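Clavulanic acid biosynthesis oligopeptide binding protein 2 (Streptomyces clavuligerus, PDB 2WOP) binds arginine and probably serves as an extracellular solute-binding protein of the peptide-transport family linked to clavulanic acid biosynthesis. Local coordinates at residues D184-Q189 with A455-E460; L449-G454 with G478-P483. All coordinates share one frame; numbering follows the deposited sequence.

Overall arrangement
Well into the chain, after several earlier helices and strands, helix 183-186 and the turn after it form the early half of interaction 1. The chain then travels 265 residues, through 74 helical and 54 strand residues, before loop 455-460 meets that helix and turn and closes the loop. Strand 448-453 is passed just beforehand, and most of it, in 449-454, opens interaction 2, which closes 23 residues later at 478-483, with helix 460-468 in between. The segments therefore alternate along the sequence and the two contacts cross. Interaction 1 joins the helix to the loop leaving the strand; interaction 2 joins the strand to the loop before helix 488-499. Their centres are about 19 Å apart, and both touch the bound arginine.

Interaction 1. Residues D184-Q189 with A455-E460; sequences DHLMAQ and ADFPTE. With ARG (arginine), chain B.
His185 and Phe457 bring the two backbones closest, with 6.4 Å between their CA atoms. On one side helix 183-186 runs into a type I turn from Leu186 to Gln189. On the other, 455-460 is irregular: Pro458 centres an inverse gamma turn, closed by Thr459 N bonding to Phe457 O at 2.8 Å.

The one hydrogen bond between the segments comes from Gln189, whose extended side chain brings NE2 to 3.0 Å from Asp456 O. It is bent, 136° at the hydrogen. The acceptor lies near the amide plane of Gln189, but NE2 sits above the carbonyl plane, 57° out of it. The same NE2 also lies 3.5 Å from Phe457 CD2, the amide plane steeply inclined to the ring, while Leu186 CD2 makes an off-centre CH-pi contact, 4.2 Å from the centroid of that ring.

All this borders the ligand site expected between the lobes of a family 5 binding protein: Asp456 OD1 accepts the arginine's N at 2.8 Å, and OD2 is hydrogen-bonded to Tyr139 and Tyr52, which would help to fix the carboxylate's rotation.

Over one face of the His185 imidazole lies the methyl of Thr459, CG2 being 3.3 Å from NE2 and shifted toward the ring's rim. In Thr459, chi1 of 65° sets OG1 between the backbone N and the carbonyl carbon and CG2 anti to that carbon, which gives the methyl to the ring and leaves OG1 to cap helix 460-468 at Gly462 N; OG1 also bonds to Asp182. Pro458 CD approaches the imidazole obliquely, 3.8 Å from ND1, an atom hydrogen-bonded to Tyr70 OH.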
ATOM      1  N   ASP A 184      11.656 -10.886   3.624  1.00  9.62           N
ATOM      2  CA  ASP A 184      10.449 -11.717   3.785  1.00  9.66           C
ATOM      3  C   ASP A 184       9.206 -10.998   3.238  1.00  9.60           C
ATOM      4  O   ASP A 184       8.281 -11.652   2.725  1.00  9.85           O
ATOM      5  CB  ASP A 184      10.183 -12.104   5.252  1.00  9.01           C
ATOM      6  CG  ASP A 184      10.995 -13.313   5.726  1.00 11.72           C
ATOM      7  OD1 ASP A 184      11.518 -14.118   4.905  1.00 10.94           O
ATOM      8  OD2 ASP A 184      11.078 -13.459   6.968  1.00 11.67           O
ATOM      9  N   HIS A 185       9.176  -9.673   3.374  1.00  9.72           N
ATOM     10  CA  HIS A 185       8.045  -8.881   2.885  1.00 10.29           C
ATOM     11  C   HIS A 185       7.962  -8.934   1.368  1.00  9.52           C
ATOM     12  O   HIS A 185       6.870  -9.002   0.803  1.00  9.87           O
ATOM     13  CB  HIS A 185       8.153  -7.424   3.344  1.00 10.21           C
ATOM     14  CG  HIS A 185       7.985  -7.241   4.821  1.00 11.19           C
ATOM     15  ND1 HIS A 185       6.756  -7.018   5.405  1.00 11.54           N
ATOM     16  CD2 HIS A 185       8.891  -7.243   5.830  1.00 11.51           C
ATOM     17  CE1 HIS A 185       6.911  -6.892   6.713  1.00 11.37           C
ATOM     18  NE2 HIS A 185       8.196  -7.035   6.999  1.00 10.58           N
ATOM     19  N   LEU A 186       9.115  -8.892   0.697  1.00  9.69           N
ATOM     20  CA  LEU A 186       9.114  -9.017  -0.765  1.00  9.01           C
ATOM     21  C   LEU A 186       8.664 -10.398  -1.208  1.00  9.44           C
ATOM     22  O   LEU A 186       8.046 -10.531  -2.260  1.00  9.71           O
ATOM     23  CB  LEU A 186      10.461  -8.644  -1.394  1.00  8.38           C
ATOM     24  CG  LEU A 186      11.032  -7.270  -1.014  1.00  8.79           C
ATOM     25  CD1 LEU A 186      12.312  -7.060  -1.783  1.00  9.82           C
ATOM     26  CD2 LEU A 186      10.023  -6.105  -1.267  1.00 10.32           C
ATOM     27  N   MET A 187       8.944 -11.411  -0.389  1.00 10.06           N
ATOM     28  CA  MET A 187       8.517 -12.769  -0.693  1.00 10.85           C
ATOM     29  C   MET A 187       7.017 -12.976  -0.461  1.00 11.57           C
ATOM     30  O   MET A 187       6.468 -13.984  -0.891  1.00 12.42           O
ATOM     31  CB  MET A 187       9.378 -13.809   0.056  1.00 10.81           C
ATOM     32  CG  MET A 187      10.847 -13.807  -0.409  1.00 11.58           C
ATOM     33  SD  MET A 187      11.032 -14.237  -2.164  1.00 14.97           S
ATOM     34  CE  MET A 187      11.164 -12.632  -2.910  1.00 12.11           C
ATOM     35  N   ALA A 188       6.373 -11.999   0.181  1.00 10.94           N
ATOM     36  CA  ALA A 188       4.942 -12.051   0.487  1.00 11.45           C
ATOM     37  C   ALA A 188       4.094 -11.324  -0.567  1.00 12.35           C
ATOM     38  O   ALA A 188       2.859 -11.415  -0.546  1.00 13.65           O
ATOM     39  CB  ALA A 188       4.677 -11.453   1.868  1.00 11.75           C
ATOM     40  N   GLN A 189       4.754 -10.633  -1.488  1.00 12.23           N
ATOM     41  CA  GLN A 189       4.052  -9.904  -2.563  1.00 11.81           C
ATOM     42  C   GLN A 189       3.621 -10.907  -3.657  1.00 11.97           C
ATOM     43  O   GLN A 189       4.298 -11.922  -3.882  1.00 11.15           O
ATOM     44  CB  GLN A 189       4.934  -8.761  -3.113  1.00 11.92           C
ATOM     45  CG  GLN A 189       5.242  -7.664  -2.046  1.00 11.63           C
ATOM     46  CD  GLN A 189       5.927  -6.418  -2.587  1.00 14.20           C
ATOM     47  OE1 GLN A 189       6.653  -6.454  -3.583  1.00 15.14           O
ATOM     48  NE2 GLN A 189       5.715  -5.299  -1.901  1.00 16.97           N
ATOM     49  N   ALA A 455       2.445   2.531   1.859  1.00 11.35           N
ATOM     50  CA  ALA A 455       3.605   1.659   1.674  1.00 11.44           C
ATOM     51  C   ALA A 455       3.204   0.382   0.949  1.00 11.31           C
ATOM     52  O   ALA A 455       2.087  -0.100   1.125  1.00 11.15           O
ATOM     53  CB  ALA A 455       4.201   1.306   3.016  1.00 11.48           C
ATOM     54  N   ASP A 456       4.115  -0.162   0.146  1.00 11.51           N
ATOM     55  CA  ASP A 456       3.875  -1.455  -0.529  1.00 12.94           C
ATOM     56  C   ASP A 456       4.159  -2.654   0.373  1.00 13.02           C
ATOM     57  O   ASP A 456       3.897  -3.803   0.009  1.00 14.13           O
ATOM     58  CB  ASP A 456       4.683  -1.562  -1.823  1.00 13.01           C
ATOM     59  CG  ASP A 456       4.305  -0.493  -2.830  1.00 14.09           C
ATOM     60  OD1 ASP A 456       3.146  -0.002  -2.792  1.00 15.09           O
ATOM     61  OD2 ASP A 456       5.170  -0.139  -3.644  1.00 15.19           O
ATOM     62  N   PHE A 457       4.731  -2.380   1.538  1.00 12.73           N
ATOM     63  CA  PHE A 457       4.888  -3.370   2.607  1.00 12.56           C
ATOM     64  C   PHE A 457       5.040  -2.599   3.921  1.00 12.37           C
ATOM     65  O   PHE A 457       5.599  -1.484   3.923  1.00 12.46           O
ATOM     66  CB  PHE A 457       6.047  -4.383   2.364  1.00 12.60           C
ATOM     67  CG  PHE A 457       7.342  -3.769   1.869  1.00 13.05           C
ATOM     68  CD1 PHE A 457       8.417  -3.588   2.742  1.00 12.35           C
ATOM     69  CD2 PHE A 457       7.513  -3.436   0.526  1.00 13.18           C
ATOM     70  CE1 PHE A 457       9.632  -3.051   2.292  1.00 11.43           C
ATOM     71  CE2 PHE A 457       8.715  -2.900   0.060  1.00 13.59           C
ATOM     72  CZ  PHE A 457       9.789  -2.704   0.958  1.00 12.00           C
ATOM     73  N   PRO A 458       4.497  -3.152   5.019  1.00 12.63           N
ATOM     74  CA  PRO A 458       4.343  -2.389   6.251  1.00 12.71           C
ATOM     75  C   PRO A 458       5.606  -2.320   7.106  1.00 12.16           C
ATOM     76  O   PRO A 458       5.647  -2.852   8.233  1.00 12.37           O
ATOM     77  CB  PRO A 458       3.231  -3.152   6.982  1.00 12.85           C
ATOM     78  CG  PRO A 458       3.479  -4.590   6.589  1.00 12.56           C
ATOM     79  CD  PRO A 458       3.919  -4.512   5.140  1.00 12.81           C
ATOM     80  N   THR A 459       6.625  -1.658   6.570  1.00 11.45           N
ATOM     81  CA  THR A 459       7.857  -1.411   7.317  1.00 11.03           C
ATOM     82  C   THR A 459       8.287   0.019   7.071  1.00 10.89           C
ATOM     83  O   THR A 459       7.784   0.688   6.150  1.00 11.29           O
ATOM     84  CB  THR A 459       9.029  -2.315   6.865  1.00 11.44           C
ATOM     85  OG1 THR A 459       9.375  -1.997   5.510  1.00 10.52           O
ATOM     86  CG2 THR A 459       8.666  -3.809   6.975  1.00 12.25           C
ATOM     87  N   GLU A 460       9.223   0.487   7.891  1.00 10.34           N
ATOM     88  CA  GLU A 460       9.793   1.832   7.724  1.00 10.42           C
ATOM     89  C   GLU A 460      10.429   2.035   6.352  1.00 10.52           C
ATOM     90  O   GLU A 460      10.249   3.089   5.728  1.00  9.76           O
ATOM     91  CB  GLU A 460      10.798   2.129   8.831  1.00 10.81           C
ATOM     92  CG  GLU A 460      10.145   2.318  10.189  1.00 11.85           C
ATOM     93  CD  GLU A 460       9.944   1.025  10.967  1.00 15.51           C
ATOM     94  OE1 GLU A 460       9.959  -0.083  10.383  1.00 14.02           O
ATOM     95  OE2 GLU A 460       9.757   1.128  12.199  1.00 16.99           O
TER
HETATM   96  N   ARG B 563       2.470   2.724  -2.933  1.00 19.41           N
HETATM   97  CA  ARG B 563       1.504   2.899  -4.048  1.00 20.52           C
HETATM   98  C   ARG B 563       0.708   4.192  -3.886  1.00 20.23           C
HETATM   99  O   ARG B 563       0.671   4.831  -2.822  1.00 19.05           O
HETATM  100  CB  ARG B 563       0.552   1.708  -4.103  1.00 20.64           C
HETATM  101  CG  ARG B 563      -0.214   1.504  -2.792  1.00 20.94           C
HETATM  102  CD  ARG B 563      -1.388   0.574  -2.987  1.00 21.49           C
HETATM  103  NE  ARG B 563      -0.996  -0.761  -3.449  1.00 23.33           N
HETATM  104  CZ  ARG B 563      -0.360  -1.667  -2.702  1.00 22.83           C
HETATM  105  NH1 ARG B 563      -0.010  -1.391  -1.445  1.00 21.85           N
HETATM  106  NH2 ARG B 563      -0.078  -2.856  -3.212  1.00 24.45           N
HETATM  107  OXT ARG B 563       0.053   4.588  -4.842  1.00 20.95           O

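Interaction 2. Residues L449-G454 with G478-P483. With ARG (arginine), chain B.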
ATOM      1  N   LEU A 449       3.046  20.209  -4.162  1.00  9.16           N
ATOM      2  CA  LEU A 449       2.270  19.113  -4.764  1.00  9.94           C
ATOM      3  C   LEU A 449       1.448  18.455  -3.674  1.00 10.45           C
ATOM      4  O   LEU A 449       1.977  18.126  -2.602  1.00 10.90           O
ATOM      5  CB  LEU A 449       3.193  18.066  -5.407  1.00 10.06           C
ATOM      6  CG  LEU A 449       3.975  18.458  -6.678  1.00 10.02           C
ATOM      7  CD1 LEU A 449       5.049  17.421  -6.996  1.00 10.61           C
ATOM      8  CD2 LEU A 449       3.006  18.593  -7.863  1.00 11.26           C
ATOM      9  N   VAL A 450       0.157  18.259  -3.951  1.00 10.56           N
ATOM     10  CA  VAL A 450      -0.706  17.557  -3.011  1.00 11.26           C
ATOM     11  C   VAL A 450      -0.742  16.094  -3.420  1.00 11.46           C
ATOM     12  O   VAL A 450      -0.968  15.775  -4.592  1.00 11.54           O
ATOM     13  CB  VAL A 450      -2.132  18.143  -3.004  1.00 11.56           C
ATOM     14  CG1 VAL A 450      -3.062  17.325  -2.077  1.00 12.31           C
ATOM     15  CG2 VAL A 450      -2.103  19.595  -2.560  1.00 12.16           C
ATOM     16  N   THR A 451      -0.520  15.189  -2.471  1.00 11.85           N
ATOM     17  CA  THR A 451      -0.628  13.779  -2.814  1.00 12.40           C
ATOM     18  C   THR A 451      -0.925  12.925  -1.589  1.00 12.33           C
ATOM     19  O   THR A 451      -1.025  13.437  -0.458  1.00 11.44           O
ATOM     20  CB  THR A 451       0.627  13.281  -3.602  1.00 12.40           C
ATOM     21  OG1 THR A 451       0.346  12.028  -4.244  1.00 15.76           O
ATOM     22  CG2 THR A 451       1.827  13.108  -2.653  1.00 13.74           C
ATOM     23  N   ASP A 452      -1.086  11.631  -1.818  1.00 12.64           N
ATOM     24  CA  ASP A 452      -1.163  10.673  -0.722  1.00 13.09           C
ATOM     25  C   ASP A 452      -0.336   9.446  -1.076  1.00 12.90           C
ATOM     26  O   ASP A 452       0.055   9.283  -2.226  1.00 14.06           O
ATOM     27  CB  ASP A 452      -2.607  10.337  -0.347  1.00 14.05           C
ATOM     28  CG  ASP A 452      -3.407   9.733  -1.488  1.00 16.68           C
ATOM     29  OD1 ASP A 452      -2.889   9.547  -2.609  1.00 19.00           O
ATOM     30  OD2 ASP A 452      -4.606   9.466  -1.253  1.00 23.83           O
ATOM     31  N   TRP A 453      -0.048   8.614  -0.087  1.00 11.61           N
ATOM     32  CA  TRP A 453       0.878   7.502  -0.262  1.00 11.49           C
ATOM     33  C   TRP A 453       0.577   6.406   0.742  1.00 11.13           C
ATOM     34  O   TRP A 453       0.305   6.702   1.895  1.00 10.90           O
ATOM     35  CB  TRP A 453       2.294   8.011  -0.003  1.00 11.49           C
ATOM     36  CG  TRP A 453       3.309   6.962   0.269  1.00 11.51           C
ATOM     37  CD1 TRP A 453       3.868   6.663   1.487  1.00 13.12           C
ATOM     38  CD2 TRP A 453       3.934   6.101  -0.685  1.00 10.63           C
ATOM     39  NE1 TRP A 453       4.789   5.649   1.348  1.00 12.85           N
ATOM     40  CE2 TRP A 453       4.846   5.276   0.030  1.00 12.80           C
ATOM     41  CE3 TRP A 453       3.787   5.909  -2.063  1.00 12.89           C
ATOM     42  CZ2 TRP A 453       5.620   4.290  -0.599  1.00 12.58           C
ATOM     43  CZ3 TRP A 453       4.578   4.946  -2.700  1.00 12.83           C
ATOM     44  CH2 TRP A 453       5.480   4.144  -1.962  1.00 13.53           C
ATOM     45  N   GLY A 454       0.660   5.150   0.295  1.00 10.97           N
ATOM     46  CA  GLY A 454       0.639   4.003   1.197  1.00 11.65           C
ATOM     47  C   GLY A 454       1.808   3.099   0.839  1.00 11.67           C
ATOM     48  O   GLY A 454       2.130   2.938  -0.343  1.00 12.46           O
ATOM     49  N   GLY A 478       6.393   7.737 -12.331  1.00 18.41           N
ATOM     50  CA  GLY A 478       6.099   6.881 -11.183  1.00 17.32           C
ATOM     51  C   GLY A 478       6.985   7.231  -9.999  1.00 16.81           C
ATOM     52  O   GLY A 478       7.282   6.378  -9.153  1.00 16.77           O
ATOM     53  N   ASN A 479       7.432   8.480  -9.971  1.00 15.36           N
ATOM     54  CA  ASN A 479       8.300   8.969  -8.907  1.00 14.10           C
ATOM     55  C   ASN A 479       7.482   9.257  -7.657  1.00 13.77           C
ATOM     56  O   ASN A 479       6.409   9.866  -7.728  1.00 13.12           O
ATOM     57  CB  ASN A 479       9.058  10.221  -9.374  1.00 13.66           C
ATOM     58  CG  ASN A 479       9.941  10.820  -8.290  1.00 14.44           C
ATOM     59  OD1 ASN A 479       9.931  12.046  -8.081  1.00 15.53           O
ATOM     60  ND2 ASN A 479      10.723   9.973  -7.606  1.00 11.01           N
ATOM     61  N   TRP A 480       8.005   8.806  -6.517  1.00 13.20           N
ATOM     62  CA  TRP A 480       7.398   9.082  -5.225  1.00 13.20           C
ATOM     63  C   TRP A 480       8.244   9.968  -4.328  1.00 12.52           C
ATOM     64  O   TRP A 480       7.769  10.426  -3.283  1.00 12.41           O
ATOM     65  CB  TRP A 480       7.041   7.776  -4.520  1.00 14.22           C
ATOM     66  CG  TRP A 480       5.760   7.273  -5.039  1.00 16.20           C
ATOM     67  CD1 TRP A 480       5.563   6.259  -5.929  1.00 17.10           C
ATOM     68  CD2 TRP A 480       4.481   7.817  -4.748  1.00 15.63           C
ATOM     69  NE1 TRP A 480       4.217   6.128  -6.201  1.00 17.43           N
ATOM     70  CE2 TRP A 480       3.533   7.070  -5.477  1.00 16.46           C
ATOM     71  CE3 TRP A 480       4.036   8.859  -3.917  1.00 15.76           C
ATOM     72  CZ2 TRP A 480       2.161   7.330  -5.404  1.00 16.70           C
ATOM     73  CZ3 TRP A 480       2.681   9.116  -3.853  1.00 16.16           C
ATOM     74  CH2 TRP A 480       1.761   8.352  -4.590  1.00 17.37           C
ATOM     75  N   ASN A 481       9.484  10.212  -4.731  1.00 11.04           N
ATOM     76  CA  ASN A 481      10.349  11.143  -4.002  1.00 11.28           C
ATOM     77  C   ASN A 481      10.174  12.505  -4.680  1.00 10.99           C
ATOM     78  O   ASN A 481      11.011  12.951  -5.490  1.00 11.45           O
ATOM     79  CB  ASN A 481      11.809  10.649  -4.014  1.00 10.30           C
ATOM     80  CG  ASN A 481      12.770  11.572  -3.251  1.00 11.35           C
ATOM     81  OD1 ASN A 481      12.461  12.730  -2.975  1.00 10.60           O
ATOM     82  ND2 ASN A 481      13.965  11.051  -2.938  1.00 11.27           N
ATOM     83  N   LEU A 482       9.057  13.155  -4.368  1.00 10.88           N
ATOM     84  CA  LEU A 482       8.677  14.364  -5.106  1.00 10.94           C
ATOM     85  C   LEU A 482       9.648  15.550  -4.949  1.00 10.65           C
ATOM     86  O   LEU A 482       9.941  16.237  -5.934  1.00 10.62           O
ATOM     87  CB  LEU A 482       7.216  14.775  -4.809  1.00 11.32           C
ATOM     88  CG  LEU A 482       6.149  13.691  -5.053  1.00 12.26           C
ATOM     89  CD1 LEU A 482       4.754  14.229  -4.722  1.00 13.97           C
ATOM     90  CD2 LEU A 482       6.182  13.079  -6.449  1.00 13.95           C
ATOM     91  N   PRO A 483      10.149  15.795  -3.727  1.00 10.38           N
ATOM     92  CA  PRO A 483      11.183  16.826  -3.591  1.00 10.61           C
ATOM     93  C   PRO A 483      12.503  16.436  -4.260  1.00 10.08           C
ATOM     94  O   PRO A 483      13.402  17.267  -4.340  1.00 10.25           O
ATOM     95  CB  PRO A 483      11.385  16.933  -2.069  1.00 10.33           C
ATOM     96  CG  PRO A 483      10.081  16.356  -1.462  1.00 10.11           C
ATOM     97  CD  PRO A 483       9.769  15.225  -2.412  1.00 10.30           C
TER
HETATM   98  N   ARG B 563       2.470   2.724  -2.933  1.00 19.41           N
HETATM   99  CA  ARG B 563       1.504   2.899  -4.048  1.00 20.52           C
HETATM  100  C   ARG B 563       0.708   4.192  -3.886  1.00 20.23           C
HETATM  101  O   ARG B 563       0.671   4.831  -2.822  1.00 19.05           O
HETATM  102  CB  ARG B 563       0.552   1.708  -4.103  1.00 20.64           C
HETATM  103  CG  ARG B 563      -0.214   1.504  -2.792  1.00 20.94           C
HETATM  104  CD  ARG B 563      -1.388   0.574  -2.987  1.00 21.49           C
HETATM  105  NE  ARG B 563      -0.996  -0.761  -3.449  1.00 23.33           N
HETATM  106  CZ  ARG B 563      -0.360  -1.667  -2.702  1.00 22.83           C
HETATM  107  NH1 ARG B 563      -0.010  -1.391  -1.445  1.00 21.85           N
HETATM  108  NH2 ARG B 563      -0.078  -2.856  -3.212  1.00 24.45           N
HETATM  109  OXT ARG B 563       0.053   4.588  -4.842  1.00 20.95           O
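Trp453 and Trp480 carry the aromatic part of this contact. The indoles meet edge-to-face, planes 52° apart, with the six-membered ring of Trp453 directed at the face of Trp480; Trp453 CE3 stands over that face, 3.4 Å from Trp480 CD2. Trp453 has its CG anti to the backbone N (chi1 162°), which sends the ring from the backbone toward Trp480, and NE1 is hydrogen-bonded to Phe463 O, a tie that helps to fix the ring's rotation.

The apolar part lies farther back along the strand. Leu482 CD1 meets the methyl CG2 of Thr451 tip to tip at 3.8 Å, and Leu449 CD1 packs against Leu482 CD1 at 3.9 Å.

Among polar contacts, the carbonyl of Asp452 comes in at the edge of Trp480, near the ring plane, with O 3.1 Å from CH2. Beyond it the bound arginine is held by backbone bonds: Gly454 N gives a nearly straight bond (172°) to the arginine's O at 3.1 Å, and the arginine's N reaches Gly454 O at 2.6 Å. Trp480 CZ2 lies 3.5 Å from the ligand's OXT, so an alanine here would probably leave the Trp453 edge without the indole face it packs on and open a gap beside the ligand carboxylate.

Strand 448-453, paired between 303-309 and 391-397 in a mixed sheet, thus leads to the ligand, and the paired bonds at Gly454 resemble a hydrogen-bonded antiparallel pair, the backbone recognition known from oligopeptide-binding proteins of this family.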